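PDB 3DOR: protein CT_858 from Chlamydia trachomatis, which probably acts as a secreted serine endopeptidase, combining a PDZ-like domain with a peptidase domain of family S41. Local coordinates for residues D71-F79 with T505-T513; C4-E15 with S40-R48. All coordinates share one frame; numbering follows the deposited sequence.

Contact 1 of 2, residues D71-F79 with T505-T513; sequences DFHAGVTFF and TGIKTCSLT
A classic beta bulge interrupts the antiparallel pairing of strand 75-78 with strand 507-513, where T77 faces both K508 and T509. The T77 carbonyl oxygen takes a hydrogen bond from K508 N (2.8 Å) and a weak one from T509 N (3.4 Å), while T77 N donates to T509 O. Before the bulge V76 and C510 form a non-hydrogen-bonded pair; V76 CG1 reaches past the bulge to I507 CG2 at 3.7 Å, next to I66 and L62 of helix 55-67. Beyond it the register has slipped by one residue, and F79 N is bound to G506 O at 2.6 Å. The ring of F79 lies crosswise to the K508 chain: K508 CB sits 3.8 Å from the ring centroid, 7° off the normal, a CH-pi contact that CG and CD extend toward the ring atom CE2. At the other end two hydroxyls fasten the chain leading into strand 75-78. With S511 OG set between its own backbone N and carbonyl carbon (chi1 57°), the hydroxyl donates to H73 O at 2.6 Å, nearly in line with that carbonyl bond. T513 OG1 gives its proton to D71 OD2 (2.7 Å) on the syn side, 24° out of the carboxylate plane; Y22 OH is also bonded to this oxygen. The second oxygen, OD1, accepts from H73 N, closing an Asx turn. Backbone bonds between C510 and V499 add strand 496-499 to strand 507-518, and the contact is a classic bulge within an antiparallel sheet.

Contact 2 of 2, residues C4-E15 with S40-R48; sequences CKNALQDLSFLE and SVSAQQKLR
E15 and S40 join one end of an antiparallel helix pair, in which helix 4-15 and helix 40-48 run 10.0 Å apart with 172° between their directions. Traced outward, the E15 side chain keeps to the hydroxyl of S40 all along. CB starts 4.2 Å from S40 OG; CG, placed opposite the backbone N (chi1 179°), comes to 4.0 Å, and the extended chain carries CD to 3.3 Å from the same oxygen. At the tip OE2 accepts the S40 OG proton at 2.7 Å, reached from above the carboxylate plane, 75° out of it; OE1 stays farther off, 3.9 Å from S40 OG. S40 OG is itself an acceptor for Q44 NE2 one turn further on, so the hydroxyl links the carboxylate of E15 to the amide of Q44. Deeper in the interface L11 is a knob in the hole formed by S40, A43, Q44 and L47: its CD1 branch touches A43 CB at 3.7 Å as well as Q44 CG and L47 CD1, and CD2 turns to S40 OG. Both L47 methyls close on A7 CB, next to C58 of helix 55-67, which with L62 and F65 packs against the same seam. C4 SG approaches the L47 carbonyl. Toward the outer side L8 runs across the R48 side chain, which bends at its third torsion; L8 CD1 lies 3.6 Å above the guanidinium plane, over its centre, and Q44 OE1 sits in that plane at the group's edge.

Helix 2-20 ties the two contacts together, their centres lying 15 Å apart. While contact 2 uses the helix face bearing A7 and L11, D10 turns to contact 1: its CB packs on I507 CD1 at 4.0 Å, and its OD2 is probably hydrogen-bonded to T505 OG1, although the separation of 2.4 Å is suspiciously short. Helix 55-67 is shared too, since L62 meets both I507 and L11. Each contact also reaches the second subunit, contact 1 through F79 on D373 of that chain and contact 2 through F13, which stacks on F13 of its partner. In contact 1, H73 touches S467, in the loop just before helix 468-478 in the S41 peptidase region.

Contact 1 of 2, residues D71-F79 with T505-T513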
ATOM      1  N   ASP B  71      20.788   0.099 -11.292  1.00 28.26           N
ATOM      2  CA  ASP B  71      19.579   0.915 -11.447  1.00 28.58           C
ATOM      3  C   ASP B  71      19.372   1.690 -10.147  1.00 28.49           C
ATOM      4  O   ASP B  71      19.044   1.094  -9.120  1.00 29.84           O
ATOM      5  CB  ASP B  71      18.372  -0.003 -11.691  1.00 28.26           C
ATOM      6  CG  ASP B  71      17.085   0.763 -12.001  1.00 29.26           C
ATOM      7  OD1 ASP B  71      16.899   1.885 -11.488  1.00 28.59           O
ATOM      8  OD2 ASP B  71      16.242   0.216 -12.749  1.00 29.11           O
ATOM      9  N   PHE B  72      19.552   3.008 -10.170  1.00 27.66           N
ATOM     10  CA  PHE B  72      19.377   3.766  -8.934  1.00 29.37           C
ATOM     11  C   PHE B  72      17.985   3.594  -8.344  1.00 29.82           C
ATOM     12  O   PHE B  72      17.791   3.806  -7.151  1.00 30.49           O
ATOM     13  CB  PHE B  72      19.686   5.250  -9.136  1.00 26.52           C
ATOM     14  CG  PHE B  72      21.101   5.514  -9.555  1.00 24.85           C
ATOM     15  CD1 PHE B  72      21.400   5.824 -10.877  1.00 26.29           C
ATOM     16  CD2 PHE B  72      22.138   5.419  -8.639  1.00 26.91           C
ATOM     17  CE1 PHE B  72      22.723   6.037 -11.285  1.00 27.81           C
ATOM     18  CE2 PHE B  72      23.460   5.631  -9.034  1.00 26.66           C
ATOM     19  CZ  PHE B  72      23.750   5.940 -10.360  1.00 26.30           C
ATOM     20  N   HIS B  73      17.026   3.203  -9.178  1.00 29.80           N
ATOM     21  CA  HIS B  73      15.655   2.972  -8.732  1.00 32.95           C
ATOM     22  C   HIS B  73      15.473   1.557  -8.147  1.00 34.99           C
ATOM     23  O   HIS B  73      14.657   1.355  -7.247  1.00 37.76           O
ATOM     24  CB  HIS B  73      14.669   3.126  -9.902  1.00 34.91           C
ATOM     25  CG  HIS B  73      14.193   4.527 -10.140  1.00 33.83           C
ATOM     26  ND1 HIS B  73      13.979   5.430  -9.118  1.00 34.56           N
ATOM     27  CD2 HIS B  73      13.774   5.143 -11.274  1.00 34.00           C
ATOM     28  CE1 HIS B  73      13.445   6.534  -9.610  1.00 34.50           C
ATOM     29  NE2 HIS B  73      13.309   6.386 -10.918  1.00 35.39           N
ATOM     30  N   ALA B  74      16.212   0.577  -8.663  1.00 32.92           N
ATOM     31  CA  ALA B  74      16.073  -0.805  -8.194  1.00 31.82           C
ATOM     32  C   ALA B  74      16.874  -1.142  -6.935  1.00 30.95           C
ATOM     33  O   ALA B  74      18.092  -0.974  -6.896  1.00 29.95           O
ATOM     34  CB  ALA B  74      16.432  -1.777  -9.323  1.00 29.43           C
ATOM     35  N   GLY B  75      16.184  -1.633  -5.907  1.00 31.38           N
ATOM     36  CA  GLY B  75      16.864  -1.970  -4.665  1.00 32.41           C
ATOM     37  C   GLY B  75      15.994  -2.675  -3.634  1.00 32.53           C
ATOM     38  O   GLY B  75      14.769  -2.612  -3.692  1.00 33.10           O
ATOM     39  N   VAL B  76      16.632  -3.345  -2.681  1.00 32.46           N
ATOM     40  CA  VAL B  76      15.911  -4.060  -1.637  1.00 31.82           C
ATOM     41  C   VAL B  76      16.209  -3.477  -0.264  1.00 32.16           C
ATOM     42  O   VAL B  76      17.358  -3.180   0.050  1.00 33.85           O
ATOM     43  CB  VAL B  76      16.319  -5.553  -1.587  1.00 34.75           C
ATOM     44  CG1 VAL B  76      15.388  -6.316  -0.646  1.00 33.86           C
ATOM     45  CG2 VAL B  76      16.305  -6.156  -2.979  1.00 33.48           C
ATOM     46  N   THR B  77      15.175  -3.306   0.552  1.00 31.06           N
ATOM     47  CA  THR B  77      15.356  -2.813   1.912  1.00 30.97           C
ATOM     48  C   THR B  77      14.912  -3.970   2.801  1.00 31.70           C
ATOM     49  O   THR B  77      14.070  -4.776   2.396  1.00 30.65           O
ATOM     50  CB  THR B  77      14.487  -1.576   2.216  1.00 31.35           C
ATOM     51  OG1 THR B  77      13.103  -1.932   2.156  1.00 35.79           O
ATOM     52  CG2 THR B  77      14.766  -0.471   1.210  1.00 32.41           C
ATOM     53  N   PHE B  78      15.462  -4.059   4.007  1.00 30.83           N
ATOM     54  CA  PHE B  78      15.115  -5.165   4.893  1.00 30.95           C
ATOM     55  C   PHE B  78      14.636  -4.729   6.264  1.00 30.60           C
ATOM     56  O   PHE B  78      14.936  -3.618   6.706  1.00 29.70           O
ATOM     57  CB  PHE B  78      16.328  -6.093   5.058  1.00 28.05           C
ATOM     58  CG  PHE B  78      16.955  -6.504   3.755  1.00 29.15           C
ATOM     59  CD1 PHE B  78      17.902  -5.692   3.139  1.00 26.84           C
ATOM     60  CD2 PHE B  78      16.585  -7.696   3.132  1.00 28.21           C
ATOM     61  CE1 PHE B  78      18.476  -6.057   1.915  1.00 28.61           C
ATOM     62  CE2 PHE B  78      17.152  -8.071   1.908  1.00 26.62           C
ATOM     63  CZ  PHE B  78      18.098  -7.250   1.303  1.00 27.79           C
ATOM     64  N   PHE B  79      13.889  -5.609   6.932  1.00 31.50           N
ATOM     65  CA  PHE B  79      13.410  -5.319   8.282  1.00 33.28           C
ATOM     66  C   PHE B  79      14.600  -5.589   9.201  1.00 32.97           C
ATOM     67  O   PHE B  79      14.681  -6.647   9.819  1.00 35.33           O
ATOM     68  CB  PHE B  79      12.244  -6.244   8.681  1.00 31.48           C
ATOM     69  CG  PHE B  79      10.949  -5.960   7.966  1.00 30.17           C
ATOM     70  CD1 PHE B  79      10.459  -6.840   7.001  1.00 30.33           C
ATOM     71  CD2 PHE B  79      10.204  -4.820   8.274  1.00 31.34           C
ATOM     72  CE1 PHE B  79       9.246  -6.592   6.356  1.00 28.27           C
ATOM     73  CE2 PHE B  79       8.992  -4.559   7.637  1.00 28.44           C
ATOM     74  CZ  PHE B  79       8.511  -5.447   6.675  1.00 30.03           C
ATOM     75  N   THR B 505      12.868 -13.899   5.028  1.00 36.45           N
ATOM     76  CA  THR B 505      14.201 -13.373   4.752  1.00 34.90           C
ATOM     77  C   THR B 505      14.333 -11.933   5.238  1.00 32.98           C
ATOM     78  O   THR B 505      15.387 -11.313   5.098  1.00 32.10           O
ATOM     79  CB  THR B 505      14.530 -13.417   3.238  1.00 35.33           C
ATOM     80  OG1 THR B 505      14.258 -14.726   2.726  1.00 36.04           O
ATOM     81  CG2 THR B 505      16.000 -13.097   3.004  1.00 34.10           C
ATOM     82  N   GLY B 506      13.258 -11.396   5.808  1.00 31.53           N
ATOM     83  CA  GLY B 506      13.306 -10.035   6.305  1.00 29.07           C
ATOM     84  C   GLY B 506      13.257  -8.943   5.252  1.00 29.58           C
ATOM     85  O   GLY B 506      13.658  -7.805   5.512  1.00 32.19           O
ATOM     86  N   ILE B 507      12.774  -9.278   4.064  1.00 29.62           N
ATOM     87  CA  ILE B 507      12.672  -8.303   2.986  1.00 30.38           C
ATOM     88  C   ILE B 507      11.492  -7.373   3.255  1.00 30.34           C
ATOM     89  O   ILE B 507      10.377  -7.831   3.484  1.00 30.89           O
ATOM     90  CB  ILE B 507      12.466  -9.001   1.644  1.00 29.88           C
ATOM     91  CG1 ILE B 507      13.632  -9.956   1.378  1.00 31.16           C
ATOM     92  CG2 ILE B 507      12.347  -7.969   0.539  1.00 30.32           C
ATOM     93  CD1 ILE B 507      13.521 -10.702   0.068  1.00 31.42           C
ATOM     94  N   LYS B 508      11.737  -6.068   3.234  1.00 31.20           N
ATOM     95  CA  LYS B 508      10.678  -5.098   3.504  1.00 32.68           C
ATOM     96  C   LYS B 508      10.058  -4.597   2.209  1.00 33.61           C
ATOM     97  O   LYS B 508       8.835  -4.569   2.059  1.00 33.53           O
ATOM     98  CB  LYS B 508      11.237  -3.924   4.311  1.00 32.82           C
ATOM     99  CG  LYS B 508      10.188  -2.911   4.764  1.00 35.27           C
ATOM    100  CD  LYS B 508      10.807  -1.830   5.652  1.00 36.71           C
ATOM    101  CE  LYS B 508       9.741  -0.890   6.204  1.00 41.19           C
ATOM    102  NZ  LYS B 508      10.290   0.166   7.100  1.00 42.31           N
ATOM    103  N   THR B 509      10.910  -4.206   1.273  1.00 34.09           N
ATOM    104  CA  THR B 509      10.447  -3.712  -0.011  1.00 35.11           C
ATOM    105  C   THR B 509      11.516  -3.918  -1.069  1.00 35.17           C
ATOM    106  O   THR B 509      12.710  -3.921  -0.777  1.00 35.40           O
ATOM    107  CB  THR B 509      10.172  -2.178   0.005  1.00 36.74           C
ATOM    108  OG1 THR B 509       9.293  -1.837   1.081  1.00 40.40           O
ATOM    109  CG2 THR B 509       9.537  -1.747  -1.302  1.00 36.99           C
ATOM    110  N   CYS B 510      11.075  -4.108  -2.300  1.00 33.19           N
ATOM    111  CA  CYS B 510      11.992  -4.208  -3.407  1.00 32.29           C
ATOM    112  C   CYS B 510      11.414  -3.221  -4.396  1.00 31.10           C
ATOM    113  O   CYS B 510      10.298  -3.407  -4.873  1.00 31.62           O
ATOM    114  CB  CYS B 510      12.008  -5.597  -4.029  1.00 34.23           C
ATOM    115  SG  CYS B 510      13.073  -5.627  -5.484  1.00 36.15           S
ATOM    116  N   SER B 511      12.144  -2.147  -4.669  1.00 28.61           N
ATOM    117  CA  SER B 511      11.665  -1.163  -5.624  1.00 27.64           C
ATOM    118  C   SER B 511      12.231  -1.576  -6.973  1.00 27.63           C
ATOM    119  O   SER B 511      13.371  -2.037  -7.057  1.00 25.60           O
ATOM    120  CB  SER B 511      12.136   0.242  -5.241  1.00 26.71           C
ATOM    121  OG  SER B 511      13.545   0.297  -5.136  1.00 32.03           O
ATOM    122  N   LEU B 512      11.416  -1.437  -8.016  1.00 28.13           N
ATOM    123  CA  LEU B 512      11.810  -1.800  -9.371  1.00 27.13           C
ATOM    124  C   LEU B 512      11.386  -0.695 -10.332  1.00 27.87           C
ATOM    125  O   LEU B 512      10.696   0.247  -9.941  1.00 27.45           O
ATOM    126  CB  LEU B 512      11.159  -3.131  -9.767  1.00 27.06           C
ATOM    127  CG  LEU B 512      11.646  -4.343  -8.957  1.00 30.57           C
ATOM    128  CD1 LEU B 512      10.784  -5.561  -9.262  1.00 31.82           C
ATOM    129  CD2 LEU B 512      13.121  -4.620  -9.278  1.00 30.79           C
ATOM    130  N   THR B 513      11.793  -0.828 -11.592  1.00 27.23           N
ATOM    131  CA  THR B 513      11.504   0.164 -12.625  1.00 26.95           C
ATOM    132  C   THR B 513      10.535  -0.386 -13.659  1.00 27.58           C
ATOM    133  O   THR B 513      10.804  -1.415 -14.284  1.00 27.31           O
ATOM    134  CB  THR B 513      12.815   0.590 -13.297  1.00 25.49           C
ATOM    135  OG1 THR B 513      13.725   1.004 -12.273  1.00 25.62           O
ATOM    136  CG2 THR B 513      12.593   1.744 -14.287  1.00 22.50           C
TER

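Contact 2 of 2, residues C4-E15 with S40-R48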
ATOM      1  N   CYS B   4      18.439 -20.720   4.293  1.00 44.20           N
ATOM      2  CA  CYS B   4      18.865 -20.893   2.911  1.00 44.29           C
ATOM      3  C   CYS B   4      17.683 -21.153   1.989  1.00 43.56           C
ATOM      4  O   CYS B   4      17.557 -20.518   0.942  1.00 43.40           O
ATOM      5  CB  CYS B   4      19.864 -22.048   2.795  1.00 46.64           C
ATOM      6  SG  CYS B   4      20.463 -22.340   1.112  1.00 51.90           S
ATOM      7  N   LYS B   5      16.819 -22.089   2.372  1.00 43.21           N
ATOM      8  CA  LYS B   5      15.656 -22.416   1.557  1.00 44.36           C
ATOM      9  C   LYS B   5      14.780 -21.192   1.313  1.00 42.21           C
ATOM     10  O   LYS B   5      14.307 -20.973   0.200  1.00 42.32           O
ATOM     11  CB  LYS B   5      14.830 -23.524   2.221  1.00 47.49           C
ATOM     12  CG  LYS B   5      15.543 -24.872   2.254  1.00 53.14           C
ATOM     13  CD  LYS B   5      14.774 -25.923   3.054  1.00 56.03           C
ATOM     14  CE  LYS B   5      15.531 -27.247   3.065  1.00 58.29           C
ATOM     15  NZ  LYS B   5      16.930 -27.086   3.572  1.00 59.03           N
ATOM     16  N   ASN B   6      14.566 -20.400   2.356  1.00 40.06           N
ATOM     17  CA  ASN B   6      13.754 -19.201   2.229  1.00 40.71           C
ATOM     18  C   ASN B   6      14.439 -18.170   1.335  1.00 40.34           C
ATOM     19  O   ASN B   6      13.787 -17.501   0.533  1.00 41.24           O
ATOM     20  CB  ASN B   6      13.475 -18.607   3.613  1.00 38.46           C
ATOM     21  CG  ASN B   6      12.264 -19.235   4.279  1.00 36.67           C
ATOM     22  OD1 ASN B   6      11.128 -19.008   3.864  1.00 35.57           O
ATOM     23  ND2 ASN B   6      12.500 -20.032   5.310  1.00 35.83           N
ATOM     24  N   ALA B   7      15.755 -18.057   1.469  1.00 39.11           N
ATOM     25  CA  ALA B   7      16.523 -17.116   0.669  1.00 39.36           C
ATOM     26  C   ALA B   7      16.403 -17.494  -0.798  1.00 39.32           C
ATOM     27  O   ALA B   7      16.201 -16.637  -1.654  1.00 40.11           O
ATOM     28  CB  ALA B   7      17.986 -17.128   1.099  1.00 38.34           C
ATOM     29  N   LEU B   8      16.528 -18.784  -1.086  1.00 39.91           N
ATOM     30  CA  LEU B   8      16.422 -19.263  -2.455  1.00 39.95           C
ATOM     31  C   LEU B   8      15.014 -19.013  -2.980  1.00 39.87           C
ATOM     32  O   LEU B   8      14.826 -18.625  -4.139  1.00 38.75           O
ATOM     33  CB  LEU B   8      16.735 -20.762  -2.518  1.00 41.60           C
ATOM     34  CG  LEU B   8      18.205 -21.196  -2.446  1.00 44.03           C
ATOM     35  CD1 LEU B   8      18.291 -22.684  -2.097  1.00 42.61           C
ATOM     36  CD2 LEU B   8      18.884 -20.921  -3.783  1.00 41.73           C
ATOM     37  N   GLN B   9      14.025 -19.244  -2.121  1.00 39.09           N
ATOM     38  CA  GLN B   9      12.631 -19.048  -2.501  1.00 40.07           C
ATOM     39  C   GLN B   9      12.386 -17.585  -2.869  1.00 39.36           C
ATOM     40  O   GLN B   9      11.854 -17.275  -3.934  1.00 38.85           O
ATOM     41  CB  GLN B   9      11.710 -19.430  -1.342  1.00 42.55           C
ATOM     42  CG  GLN B   9      10.513 -20.267  -1.745  1.00 47.32           C
ATOM     43  CD  GLN B   9       9.717 -19.648  -2.875  1.00 48.76           C
ATOM     44  OE1 GLN B   9       9.198 -18.537  -2.750  1.00 51.28           O
ATOM     45  NE2 GLN B   9       9.616 -20.365  -3.991  1.00 47.05           N
ATOM     46  N   ASP B  10      12.784 -16.681  -1.983  1.00 37.76           N
ATOM     47  CA  ASP B  10      12.574 -15.266  -2.233  1.00 39.50           C
ATOM     48  C   ASP B  10      13.394 -14.759  -3.417  1.00 39.66           C
ATOM     49  O   ASP B  10      12.948 -13.878  -4.156  1.00 39.46           O
ATOM     50  CB  ASP B  10      12.858 -14.467  -0.955  1.00 38.32           C
ATOM     51  CG  ASP B  10      11.898 -14.828   0.171  1.00 38.34           C
ATOM     52  OD1 ASP B  10      10.688 -14.975  -0.110  1.00 40.04           O
ATOM     53  OD2 ASP B  10      12.340 -14.965   1.331  1.00 37.34           O
ATOM     54  N   LEU B  11      14.576 -15.334  -3.611  1.00 39.16           N
ATOM     55  CA  LEU B  11      15.424 -14.947  -4.733  1.00 38.54           C
ATOM     56  C   LEU B  11      14.657 -15.308  -5.997  1.00 37.53           C
ATOM     57  O   LEU B  11      14.548 -14.509  -6.929  1.00 37.81           O
ATOM     58  CB  LEU B  11      16.745 -15.728  -4.710  1.00 39.47           C
ATOM     59  CG  LEU B  11      17.972 -15.178  -5.452  1.00 41.55           C
ATOM     60  CD1 LEU B  11      18.992 -16.292  -5.600  1.00 41.94           C
ATOM     61  CD2 LEU B  11      17.607 -14.641  -6.816  1.00 41.09           C
ATOM     62  N   SER B  12      14.109 -16.520  -6.018  1.00 36.64           N
ATOM     63  CA  SER B  12      13.367 -16.979  -7.183  1.00 36.15           C
ATOM     64  C   SER B  12      12.182 -16.066  -7.452  1.00 34.88           C
ATOM     65  O   SER B  12      11.806 -15.846  -8.602  1.00 34.20           O
ATOM     66  CB  SER B  12      12.877 -18.420  -6.989  1.00 37.48           C
ATOM     67  OG  SER B  12      11.804 -18.479  -6.063  1.00 39.35           O
ATOM     68  N   PHE B  13      11.579 -15.540  -6.390  1.00 35.37           N
ATOM     69  CA  PHE B  13      10.454 -14.638  -6.579  1.00 34.62           C
ATOM     70  C   PHE B  13      10.944 -13.338  -7.220  1.00 34.25           C
ATOM     71  O   PHE B  13      10.340 -12.838  -8.173  1.00 34.09           O
ATOM     72  CB  PHE B  13       9.765 -14.328  -5.249  1.00 35.35           C
ATOM     73  CG  PHE B  13       8.571 -13.423  -5.392  1.00 35.78           C
ATOM     74  CD1 PHE B  13       7.491 -13.800  -6.189  1.00 35.01           C
ATOM     75  CD2 PHE B  13       8.532 -12.192  -4.745  1.00 36.52           C
ATOM     76  CE1 PHE B  13       6.383 -12.963  -6.342  1.00 36.97           C
ATOM     77  CE2 PHE B  13       7.430 -11.344  -4.886  1.00 37.80           C
ATOM     78  CZ  PHE B  13       6.351 -11.729  -5.686  1.00 37.18           C
ATOM     79  N   LEU B  14      12.043 -12.794  -6.702  1.00 33.42           N
ATOM     80  CA  LEU B  14      12.595 -11.561  -7.254  1.00 33.78           C
ATOM     81  C   LEU B  14      12.952 -11.755  -8.716  1.00 33.85           C
ATOM     82  O   LEU B  14      12.633 -10.923  -9.557  1.00 33.88           O
ATOM     83  CB  LEU B  14      13.841 -11.133  -6.490  1.00 33.20           C
ATOM     84  CG  LEU B  14      13.670 -10.753  -5.027  1.00 33.43           C
ATOM     85  CD1 LEU B  14      15.025 -10.293  -4.504  1.00 33.32           C
ATOM     86  CD2 LEU B  14      12.617  -9.650  -4.871  1.00 31.76           C
ATOM     87  N   GLU B  15      13.619 -12.864  -9.016  1.00 35.91           N
ATOM     88  CA  GLU B  15      14.005 -13.165 -10.386  1.00 35.54           C
ATOM     89  C   GLU B  15      12.779 -13.156 -11.290  1.00 36.29           C
ATOM     90  O   GLU B  15      12.836 -12.684 -12.427  1.00 35.41           O
ATOM     91  CB  GLU B  15      14.684 -14.537 -10.467  1.00 36.00           C
ATOM     92  CG  GLU B  15      15.084 -14.925 -11.886  1.00 40.31           C
ATOM     93  CD  GLU B  15      15.592 -16.356 -11.997  1.00 43.01           C
ATOM     94  OE1 GLU B  15      15.859 -16.804 -13.134  1.00 42.01           O
ATOM     95  OE2 GLU B  15      15.725 -17.028 -10.951  1.00 45.27           O
ATOM     96  N   SER B  40      21.241 -14.802 -11.495  1.00 39.99           N
ATOM     97  CA  SER B  40      20.456 -15.554 -10.527  1.00 41.75           C
ATOM     98  C   SER B  40      21.218 -16.812 -10.112  1.00 41.45           C
ATOM     99  O   SER B  40      21.399 -17.081  -8.919  1.00 40.52           O
ATOM    100  CB  SER B  40      19.107 -15.940 -11.128  1.00 41.47           C
ATOM    101  OG  SER B  40      18.293 -16.571 -10.153  1.00 44.57           O
ATOM    102  N   VAL B  41      21.663 -17.577 -11.102  1.00 40.40           N
ATOM    103  CA  VAL B  41      22.414 -18.796 -10.833  1.00 42.27           C
ATOM    104  C   VAL B  41      23.608 -18.497  -9.940  1.00 42.09           C
ATOM    105  O   VAL B  41      23.935 -19.275  -9.042  1.00 43.20           O
ATOM    106  CB  VAL B  41      22.904 -19.449 -12.145  1.00 42.43           C
ATOM    107  CG1 VAL B  41      24.011 -20.454 -11.857  1.00 43.59           C
ATOM    108  CG2 VAL B  41      21.740 -20.150 -12.826  1.00 41.80           C
ATOM    109  N   SER B  42      24.250 -17.360 -10.179  1.00 41.08           N
ATOM    110  CA  SER B  42      25.404 -16.971  -9.382  1.00 41.48           C
ATOM    111  C   SER B  42      24.997 -16.697  -7.940  1.00 41.36           C
ATOM    112  O   SER B  42      25.672 -17.123  -7.000  1.00 42.26           O
ATOM    113  CB  SER B  42      26.064 -15.725  -9.981  1.00 43.04           C
ATOM    114  OG  SER B  42      27.081 -15.237  -9.121  1.00 44.37           O
ATOM    115  N   ALA B  43      23.891 -15.981  -7.762  1.00 41.14           N
ATOM    116  CA  ALA B  43      23.404 -15.670  -6.421  1.00 40.93           C
ATOM    117  C   ALA B  43      23.048 -16.955  -5.689  1.00 41.06           C
ATOM    118  O   ALA B  43      23.402 -17.128  -4.526  1.00 40.07           O
ATOM    119  CB  ALA B  43      22.185 -14.758  -6.495  1.00 40.07           C
ATOM    120  N   GLN B  44      22.346 -17.849  -6.382  1.00 42.86           N
ATOM    121  CA  GLN B  44      21.935 -19.130  -5.801  1.00 45.59           C
ATOM    122  C   GLN B  44      23.141 -19.883  -5.266  1.00 47.44           C
ATOM    123  O   GLN B  44      23.132 -20.380  -4.135  1.00 47.22           O
ATOM    124  CB  GLN B  44      21.232 -19.992  -6.850  1.00 44.19           C
ATOM    125  CG  GLN B  44      19.937 -19.403  -7.369  1.00 45.94           C
ATOM    126  CD  GLN B  44      19.303 -20.264  -8.437  1.00 45.98           C
ATOM    127  OE1 GLN B  44      19.120 -21.467  -8.251  1.00 49.64           O
ATOM    128  NE2 GLN B  44      18.957 -19.654  -9.561  1.00 44.60           N
ATOM    129  N   GLN B  45      24.182 -19.963  -6.084  1.00 48.82           N
ATOM    130  CA  GLN B  45      25.390 -20.655  -5.672  1.00 51.34           C
ATOM    131  C   GLN B  45      26.004 -20.051  -4.424  1.00 50.98           C
ATOM    132  O   GLN B  45      26.470 -20.774  -3.546  1.00 51.56           O
ATOM    133  CB  GLN B  45      26.408 -20.673  -6.807  1.00 53.66           C
ATOM    134  CG  GLN B  45      26.224 -21.865  -7.717  1.00 59.08           C
ATOM    135  CD  GLN B  45      26.214 -23.166  -6.933  1.00 62.84           C
ATOM    136  OE1 GLN B  45      27.162 -23.467  -6.200  1.00 65.45           O
ATOM    137  NE2 GLN B  45      25.140 -23.942  -7.076  1.00 63.54           N
ATOM    138  N   LYS B  46      26.005 -18.728  -4.335  1.00 50.58           N
ATOM    139  CA  LYS B  46      26.562 -18.086  -3.158  1.00 51.39           C
ATOM    140  C   LYS B  46      25.773 -18.518  -1.925  1.00 51.48           C
ATOM    141  O   LYS B  46      26.338 -18.713  -0.853  1.00 51.45           O
ATOM    142  CB  LYS B  46      26.533 -16.562  -3.311  1.00 51.58           C
ATOM    143  CG  LYS B  46      27.464 -16.055  -4.402  1.00 56.21           C
ATOM    144  CD  LYS B  46      27.667 -14.538  -4.359  1.00 58.83           C
ATOM    145  CE  LYS B  46      26.434 -13.775  -4.808  1.00 59.95           C
ATOM    146  NZ  LYS B  46      26.683 -12.306  -4.826  1.00 61.54           N
ATOM    147  N   LEU B  47      24.463 -18.680  -2.085  1.00 51.49           N
ATOM    148  CA  LEU B  47      23.610 -19.088  -0.975  1.00 51.79           C
ATOM    149  C   LEU B  47      23.764 -20.579  -0.667  1.00 53.36           C
ATOM    150  O   LEU B  47      23.805 -20.982   0.495  1.00 53.47           O
ATOM    151  CB  LEU B  47      22.142 -18.786  -1.300  1.00 50.02           C
ATOM    152  CG  LEU B  47      21.700 -17.325  -1.399  1.00 47.66           C
ATOM    153  CD1 LEU B  47      20.318 -17.267  -2.011  1.00 47.87           C
ATOM    154  CD2 LEU B  47      21.706 -16.677  -0.023  1.00 46.96           C
ATOM    155  N   ARG B  48      23.855 -21.393  -1.714  1.00 55.26           N
ATOM    156  CA  ARG B  48      23.988 -22.837  -1.546  1.00 57.08           C
ATOM    157  C   ARG B  48      25.348 -23.291  -1.023  1.00 58.04           C
ATOM    158  O   ARG B  48      25.437 -24.249  -0.256  1.00 57.60           O
ATOM    159  CB  ARG B  48      23.697 -23.549  -2.867  1.00 57.01           C
ATOM    160  CG  ARG B  48      22.251 -23.479  -3.305  1.00 59.30           C
ATOM    161  CD  ARG B  48      21.973 -24.525  -4.362  1.00 60.80           C
ATOM    162  NE  ARG B  48      20.647 -25.111  -4.202  1.00 63.13           N
ATOM    163  CZ  ARG B  48      19.570 -24.733  -4.882  1.00 63.93           C
ATOM    164  NH1 ARG B  48      19.656 -23.764  -5.785  1.00 63.71           N
ATOM    165  NH2 ARG B  48      18.403 -25.327  -4.658  1.00 64.67           N
TER